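Local coordinates for protein ethylbenzene dehydrogenase alpha-subunit (PDB 2IVF) that belongs to the molybdopterin oxidoreductase family and carries molybdenum, two pterin guanine dinucleotides and an iron/sulfur cluster, at residues S255-L268 against P283-H295. Sequence-based numbering, arbitrary orientation.
Sequences SNWSYTYPSSYHFL and PDFNPTTPAADLH. With MGD (2-amino-5,6-dimercapto-7-methyl-3,7,8a,9-tetrahydro-8-oxa-1,3,9,10-tetraaza-anthracen-4-one guanosine dinucleotide), chain M.
In the pocket for the MGD dinucleotide, Thr288 of segment 283-295 joins Asn256 and Ser258 at the start of helix 257-260. Its hydroxyl suits this place because it can give and accept at once: OG1 donates to Asn256 OD1 (2.8 Å), lying 16° from the amide's carbonyl plane, and receives a nearly straight bond from Ser258 N (2.9 Å, 171°). With OG1 of Thr288 anti to the carbonyl carbon (chi1 -59°), CG2 is left to meet Leu268 CD2 at 3.9 Å. Ala291 CB also packs on Leu268 CD2 and is small enough for Tyr265 OH to approach that methyl to 3.3 Å. Both segments leave the C-terminal ends of neighbouring parallel strands, 249-253 and 277-281, an arrangement resembling Rossmann-like nucleotide sites. Asn286 uses both ends of its amide: OD1 accepts from Thr288 N, closing an Asx turn, while ND2 binds MGD O3' at 3.0 Å and, weakly, Ser255 O. Asp284 OD1 accepts a hydrogen bond from the ribose O2', and Asn256 N and Thr260 OG1 both donate to the phosphate oxygen O1A. The rigid ring of Pro287 brings CG to 3.4 Å from Tyr259 CE1; that phenol's OH bonds to Asp133 of the beta-subunit. A water donates to Tyr265 OH and Pro287 O and also bonds Ser258 OG, which has a further partner in Arg851.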
loop_
_atom_site.group_PDB
_atom_site.type_symbol
_atom_site.label_atom_id
_atom_site.label_comp_id
_atom_site.label_asym_id
_atom_site.label_seq_id
_atom_site.Cartn_x
_atom_site.Cartn_y
_atom_site.Cartn_z
ATOM N N SER A 255 -6.849 0.938 13.222
ATOM C CA SER A 255 -5.750 1.351 12.365
ATOM C C SER A 255 -5.047 0.080 11.848
ATOM O O SER A 255 -5.309 -1.015 12.349
ATOM C CB SER A 255 -4.805 2.268 13.149
ATOM O OG SER A 255 -4.066 1.531 14.116
ATOM N N ASN A 256 -4.201 0.226 10.833
ATOM C CA ASN A 256 -3.594 -0.921 10.166
ATOM C C ASN A 256 -2.280 -0.482 9.519
ATOM O O ASN A 256 -2.146 -0.446 8.291
ATOM C CB ASN A 256 -4.555 -1.478 9.135
ATOM C CG ASN A 256 -4.032 -2.706 8.462
ATOM O OD1 ASN A 256 -3.187 -3.407 8.989
ATOM N ND2 ASN A 256 -4.509 -2.945 7.268
ATOM N N TRP A 257 -1.353 -0.081 10.375
ATOM C CA TRP A 257 -0.050 0.410 9.920
ATOM C C TRP A 257 0.678 -0.452 8.884
ATOM O O TRP A 257 1.467 0.090 8.094
ATOM C CB TRP A 257 0.859 0.621 11.094
ATOM C CG TRP A 257 0.719 1.939 11.801
ATOM C CD1 TRP A 257 -0.362 2.787 11.794
ATOM C CD2 TRP A 257 1.662 2.509 12.676
ATOM N NE1 TRP A 257 -0.109 3.882 12.577
ATOM C CE2 TRP A 257 1.132 3.734 13.142
ATOM C CE3 TRP A 257 2.933 2.146 13.061
ATOM C CZ2 TRP A 257 1.849 4.577 14.008
ATOM C CZ3 TRP A 257 3.622 2.961 13.905
ATOM C CH2 TRP A 257 3.100 4.162 14.355
ATOM N N SER A 258 0.521 -1.785 8.942
ATOM C CA SER A 258 1.117 -2.638 7.911
ATOM C C SER A 258 0.731 -2.108 6.538
ATOM O O SER A 258 1.549 -1.970 5.667
ATOM C CB SER A 258 0.626 -4.055 8.023
ATOM O OG SER A 258 1.110 -4.843 6.949
ATOM N N TYR A 259 -0.547 -1.835 6.356
ATOM C CA TYR A 259 -1.025 -1.231 5.127
ATOM C C TYR A 259 -0.724 0.255 5.046
ATOM O O TYR A 259 -0.281 0.767 4.007
ATOM C CB TYR A 259 -2.544 -1.362 5.008
ATOM C CG TYR A 259 -3.031 -2.710 4.535
ATOM C CD1 TYR A 259 -2.313 -3.886 4.783
ATOM C CD2 TYR A 259 -4.225 -2.812 3.872
ATOM C CE1 TYR A 259 -2.789 -5.108 4.320
ATOM C CE2 TYR A 259 -4.711 -4.019 3.392
ATOM C CZ TYR A 259 -4.001 -5.165 3.623
ATOM O OH TYR A 259 -4.523 -6.349 3.157
ATOM N N THR A 260 -0.974 0.949 6.142
ATOM C CA THR A 260 -1.172 2.402 6.078
ATOM C C THR A 260 0.008 3.288 6.525
ATOM O O THR A 260 -0.016 4.505 6.294
ATOM C CB THR A 260 -2.452 2.789 6.857
ATOM O OG1 THR A 260 -2.225 2.612 8.256
ATOM C CG2 THR A 260 -3.621 1.954 6.366
ATOM N N TYR A 261 1.068 2.693 7.062
ATOM C CA TYR A 261 2.263 3.456 7.476
ATOM C C TYR A 261 3.499 2.645 7.305
ATOM O O TYR A 261 4.306 2.521 8.218
ATOM C CB TYR A 261 2.094 3.900 8.942
ATOM C CG TYR A 261 2.932 5.078 9.415
ATOM C CD1 TYR A 261 3.637 5.891 8.555
ATOM C CD2 TYR A 261 2.943 5.403 10.756
ATOM C CE1 TYR A 261 4.349 6.986 9.024
ATOM C CE2 TYR A 261 3.630 6.473 11.221
ATOM C CZ TYR A 261 4.307 7.292 10.356
ATOM O OH TYR A 261 4.967 8.371 10.867
ATOM N N PRO A 262 3.698 2.094 6.088
ATOM C CA PRO A 262 4.864 1.234 5.874
ATOM C C PRO A 262 6.186 1.946 5.996
ATOM O O PRO A 262 7.154 1.316 6.343
ATOM C CB PRO A 262 4.665 0.688 4.464
ATOM C CG PRO A 262 3.742 1.679 3.772
ATOM C CD PRO A 262 2.872 2.232 4.876
ATOM N N SER A 263 6.220 3.269 5.769
ATOM C CA SER A 263 7.485 3.996 5.862
ATOM C C SER A 263 8.005 4.012 7.281
ATOM O O SER A 263 9.217 4.123 7.451
ATOM C CB SER A 263 7.399 5.439 5.340
ATOM O OG SER A 263 6.469 6.208 6.048
ATOM N N SER A 264 7.116 3.900 8.277
ATOM C CA SER A 264 7.553 4.016 9.670
ATOM C C SER A 264 7.063 2.927 10.587
ATOM O O SER A 264 7.304 2.961 11.785
ATOM C CB SER A 264 7.280 5.396 10.194
ATOM O OG SER A 264 8.133 6.324 9.510
ATOM N N TYR A 265 6.418 1.932 10.005
ATOM C CA TYR A 265 5.995 0.727 10.747
ATOM C C TYR A 265 7.127 0.180 11.623
ATOM O O TYR A 265 6.895 -0.326 12.755
ATOM C CB TYR A 265 5.603 -0.328 9.732
ATOM C CG TYR A 265 5.162 -1.669 10.256
ATOM C CD1 TYR A 265 6.073 -2.649 10.560
ATOM C CD2 TYR A 265 3.822 -2.006 10.297
ATOM C CE1 TYR A 265 5.686 -3.883 10.987
ATOM C CE2 TYR A 265 3.423 -3.288 10.705
ATOM C CZ TYR A 265 4.358 -4.219 11.021
ATOM O OH TYR A 265 4.044 -5.512 11.375
ATOM N N HIS A 266 8.333 0.254 11.090
ATOM C CA HIS A 266 9.520 -0.277 11.782
ATOM C C HIS A 266 9.665 0.185 13.221
ATOM O O HIS A 266 10.161 -0.577 14.081
ATOM C CB HIS A 266 10.781 0.042 10.990
ATOM C CG HIS A 266 11.197 1.484 11.010
ATOM N ND1 HIS A 266 12.067 1.983 11.948
ATOM C CD2 HIS A 266 10.947 2.502 10.150
ATOM C CE1 HIS A 266 12.307 3.255 11.688
ATOM N NE2 HIS A 266 11.625 3.604 10.613
ATOM N N PHE A 267 9.247 1.420 13.500
ATOM C CA PHE A 267 9.316 1.956 14.875
ATOM C C PHE A 267 8.454 1.097 15.830
ATOM O O PHE A 267 8.821 0.890 16.977
ATOM C CB PHE A 267 8.878 3.427 14.922
ATOM C CG PHE A 267 9.889 4.379 14.352
ATOM C CD1 PHE A 267 11.065 4.651 15.041
ATOM C CD2 PHE A 267 9.634 5.064 13.182
ATOM C CE1 PHE A 267 11.999 5.532 14.550
ATOM C CE2 PHE A 267 10.574 5.972 12.661
ATOM C CZ PHE A 267 11.724 6.236 13.343
ATOM N N LEU A 268 7.336 0.593 15.329
ATOM C CA LEU A 268 6.504 -0.357 16.075
ATOM C C LEU A 268 7.217 -1.684 16.331
ATOM O O LEU A 268 7.297 -2.118 17.474
ATOM C CB LEU A 268 5.178 -0.583 15.381
ATOM C CG LEU A 268 4.189 -1.494 16.114
ATOM C CD1 LEU A 268 3.669 -0.856 17.461
ATOM C CD2 LEU A 268 2.998 -1.799 15.147
ATOM N N PRO A 283 -11.124 -5.926 15.116
ATOM C CA PRO A 283 -12.060 -7.046 15.089
ATOM C C PRO A 283 -11.433 -8.266 14.439
ATOM O O PRO A 283 -11.587 -9.375 14.961
ATOM C CB PRO A 283 -13.262 -6.512 14.317
ATOM C CG PRO A 283 -12.870 -5.228 13.786
ATOM C CD PRO A 283 -11.572 -4.781 14.331
ATOM N N ASP A 284 -10.690 -8.043 13.367
ATOM C CA ASP A 284 -9.945 -9.082 12.676
ATOM C C ASP A 284 -8.527 -9.128 13.197
ATOM O O ASP A 284 -7.975 -8.134 13.689
ATOM C CB ASP A 284 -9.957 -8.885 11.160
ATOM C CG ASP A 284 -9.494 -7.480 10.722
ATOM O OD1 ASP A 284 -10.077 -6.505 11.191
ATOM O OD2 ASP A 284 -8.601 -7.389 9.874
ATOM N N PHE A 285 -7.920 -10.290 13.091
ATOM C CA PHE A 285 -6.476 -10.423 13.365
ATOM C C PHE A 285 -5.800 -9.777 12.181
ATOM O O PHE A 285 -5.434 -10.449 11.239
ATOM C CB PHE A 285 -6.120 -11.911 13.483
ATOM C CG PHE A 285 -4.724 -12.203 13.973
ATOM C CD1 PHE A 285 -4.309 -11.803 15.241
ATOM C CD2 PHE A 285 -3.858 -12.935 13.195
ATOM C CE1 PHE A 285 -3.030 -12.119 15.698
ATOM C CE2 PHE A 285 -2.585 -13.260 13.665
ATOM C CZ PHE A 285 -2.187 -12.865 14.901
ATOM N N ASN A 286 -5.642 -8.448 12.232
ATOM C CA ASN A 286 -5.413 -7.645 11.038
ATOM C C ASN A 286 -3.941 -7.662 10.576
ATOM O O ASN A 286 -3.089 -8.307 11.215
ATOM C CB ASN A 286 -6.040 -6.234 11.248
ATOM C CG ASN A 286 -5.096 -5.221 11.869
ATOM O OD1 ASN A 286 -3.990 -5.543 12.274
ATOM N ND2 ASN A 286 -5.565 -3.961 11.974
ATOM N N PRO A 287 -3.673 -7.102 9.411
ATOM C CA PRO A 287 -2.327 -7.175 8.818
ATOM C C PRO A 287 -1.181 -6.603 9.637
ATOM O O PRO A 287 -0.035 -6.857 9.292
ATOM C CB PRO A 287 -2.487 -6.447 7.474
ATOM C CG PRO A 287 -3.917 -6.681 7.129
ATOM C CD PRO A 287 -4.631 -6.502 8.476
ATOM N N THR A 288 -1.486 -5.873 10.715
ATOM C CA THR A 288 -0.456 -5.280 11.588
ATOM C C THR A 288 -0.066 -6.255 12.712
ATOM O O THR A 288 0.915 -6.053 13.429
ATOM C CB THR A 288 -0.960 -3.919 12.070
ATOM O OG1 THR A 288 -1.221 -3.085 10.914
ATOM C CG2 THR A 288 0.046 -3.189 12.952
ATOM N N THR A 289 -0.825 -7.345 12.854
ATOM C CA THR A 289 -0.590 -8.274 13.966
ATOM C C THR A 289 0.730 -9.016 13.987
ATOM O O THR A 289 1.081 -9.568 14.992
ATOM C CB THR A 289 -1.756 -9.273 14.113
ATOM O OG1 THR A 289 -1.918 -10.033 12.893
ATOM C CG2 THR A 289 -3.040 -8.496 14.498
ATOM N N PRO A 290 1.452 -9.075 12.869
ATOM C CA PRO A 290 2.807 -9.648 12.961
ATOM C C PRO A 290 3.754 -8.909 13.876
ATOM O O PRO A 290 4.736 -9.504 14.340
ATOM C CB PRO A 290 3.316 -9.535 11.526
ATOM C CG PRO A 290 2.020 -9.632 10.704
ATOM C CD PRO A 290 1.074 -8.795 11.479
ATOM N N ALA A 291 3.485 -7.627 14.093
ATOM C CA ALA A 291 4.196 -6.858 15.105
ATOM C C ALA A 291 3.592 -6.869 16.518
ATOM O O ALA A 291 4.118 -6.209 17.404
ATOM C CB ALA A 291 4.373 -5.421 14.628
ATOM N N ALA A 292 2.521 -7.622 16.736
ATOM C CA ALA A 292 1.787 -7.534 17.989
ATOM C C ALA A 292 2.050 -8.698 18.935
ATOM O O ALA A 292 2.147 -9.863 18.525
ATOM C CB ALA A 292 0.292 -7.415 17.713
ATOM N N ASP A 293 2.147 -8.367 20.215
ATOM C CA ASP A 293 2.120 -9.352 21.295
ATOM C C ASP A 293 0.712 -9.873 21.579
ATOM O O ASP A 293 0.526 -11.013 22.008
ATOM C CB ASP A 293 2.736 -8.763 22.556
ATOM C CG ASP A 293 4.181 -8.403 22.371
ATOM O OD1 ASP A 293 4.990 -9.308 22.042
ATOM O OD2 ASP A 293 4.493 -7.214 22.528
ATOM N N LEU A 294 -0.277 -9.019 21.361
ATOM C CA LEU A 294 -1.636 -9.277 21.718
ATOM C C LEU A 294 -2.514 -8.733 20.658
ATOM O O LEU A 294 -2.294 -7.635 20.147
ATOM C CB LEU A 294 -1.987 -8.530 23.020
ATOM C CG LEU A 294 -1.413 -9.119 24.330
ATOM C CD1 LEU A 294 -1.677 -8.157 25.483
ATOM C CD2 LEU A 294 -2.089 -10.444 24.594
ATOM N N HIS A 295 -3.503 -9.515 20.336
ATOM C CA HIS A 295 -4.670 -9.071 19.608
ATOM C C HIS A 295 -5.853 -8.995 20.542
ATOM O O HIS A 295 -6.239 -10.002 21.206
ATOM C CB HIS A 295 -4.955 -10.085 18.490
ATOM C CG HIS A 295 -6.183 -9.791 17.729
ATOM N ND1 HIS A 295 -7.008 -10.792 17.281
ATOM C CD2 HIS A 295 -6.788 -8.614 17.400
ATOM C CE1 HIS A 295 -8.036 -10.248 16.646
ATOM N NE2 HIS A 295 -7.907 -8.931 16.679
HETATM P PB MGD M . -7.771 2.189 8.446
HETATM O O1B MGD M . -7.024 1.732 7.242
HETATM O O2B MGD M . -9.196 2.539 8.215
HETATM O O3B MGD M . -7.135 3.398 9.232
HETATM O O3A MGD M . -5.236 4.378 7.844
HETATM P PA MGD M . -5.602 3.930 9.331
HETATM O O1A MGD M . -4.639 2.878 9.676
HETATM O O2A MGD M . -5.689 5.092 10.195
HETATM O "O5'" MGD M . -7.722 1.049 9.579
HETATM C "C5'" MGD M . -8.118 -0.289 9.243
HETATM C "C4'" MGD M . -8.299 -1.115 10.513
HETATM O "O4'" MGD M . -9.429 -0.650 11.237
HETATM C "C3'" MGD M . -8.738 -2.462 9.990
HETATM O "O3'" MGD M . -7.566 -3.256 9.851
HETATM C "C2'" MGD M . -9.661 -2.974 11.103
HETATM O "O2'" MGD M . -9.062 -4.114 11.747
HETATM C "C1'" MGD M . -9.773 -1.776 12.060
HETATM N N9 MGD M . -11.178 -1.647 12.514
HETATM C C8 MGD M . -12.290 -1.544 11.771
HETATM N N7 MGD M . -13.369 -1.398 12.549
HETATM C C5 MGD M . -12.910 -1.393 13.827
HETATM C C6 MGD M . -13.478 -1.310 15.090
HETATM O O6 MGD M . -14.690 -1.221 15.319
HETATM N N1 MGD M . -12.614 -1.338 16.189
HETATM C C2 MGD M . -11.220 -1.474 16.108
HETATM N N2 MGD M . -10.456 -1.510 17.253
HETATM N N3 MGD M . -10.691 -1.529 14.877
HETATM C C4 MGD M . -11.503 -1.517 13.776
HETATM C C10 MGD M . -5.964 5.349 7.185
HETATM C C11 MGD M . -4.999 6.332 6.569
HETATM O O11 MGD M . -4.168 5.636 5.735
HETATM C C12 MGD M . -5.660 7.523 5.859
HETATM S S12 MGD M . -7.161 8.233 6.439
HETATM C C13 MGD M . -5.066 8.057 4.744
HETATM S S13 MGD M . -5.798 9.416 3.963
HETATM C C14 MGD M . -3.815 7.466 4.191
HETATM N N15 MGD M . -4.225 6.604 3.045
HETATM C C16 MGD M . -3.471 5.476 2.670
HETATM C C17 MGD M . -3.730 4.745 1.539
HETATM O O17 MGD M . -4.684 5.034 0.778
HETATM N N18 MGD M . -2.908 3.631 1.270
HETATM C C19 MGD M . -1.866 3.270 2.067
HETATM N N19 MGD M . -1.149 2.184 1.718
HETATM N N20 MGD M . -1.668 3.988 3.182
HETATM C C21 MGD M . -2.408 5.070 3.470
HETATM N N22 MGD M . -2.167 5.802 4.629
HETATM C C23 MGD M . -3.182 6.569 5.291
HETATM O O HOH W 1 2.532 -6.401 9.059
#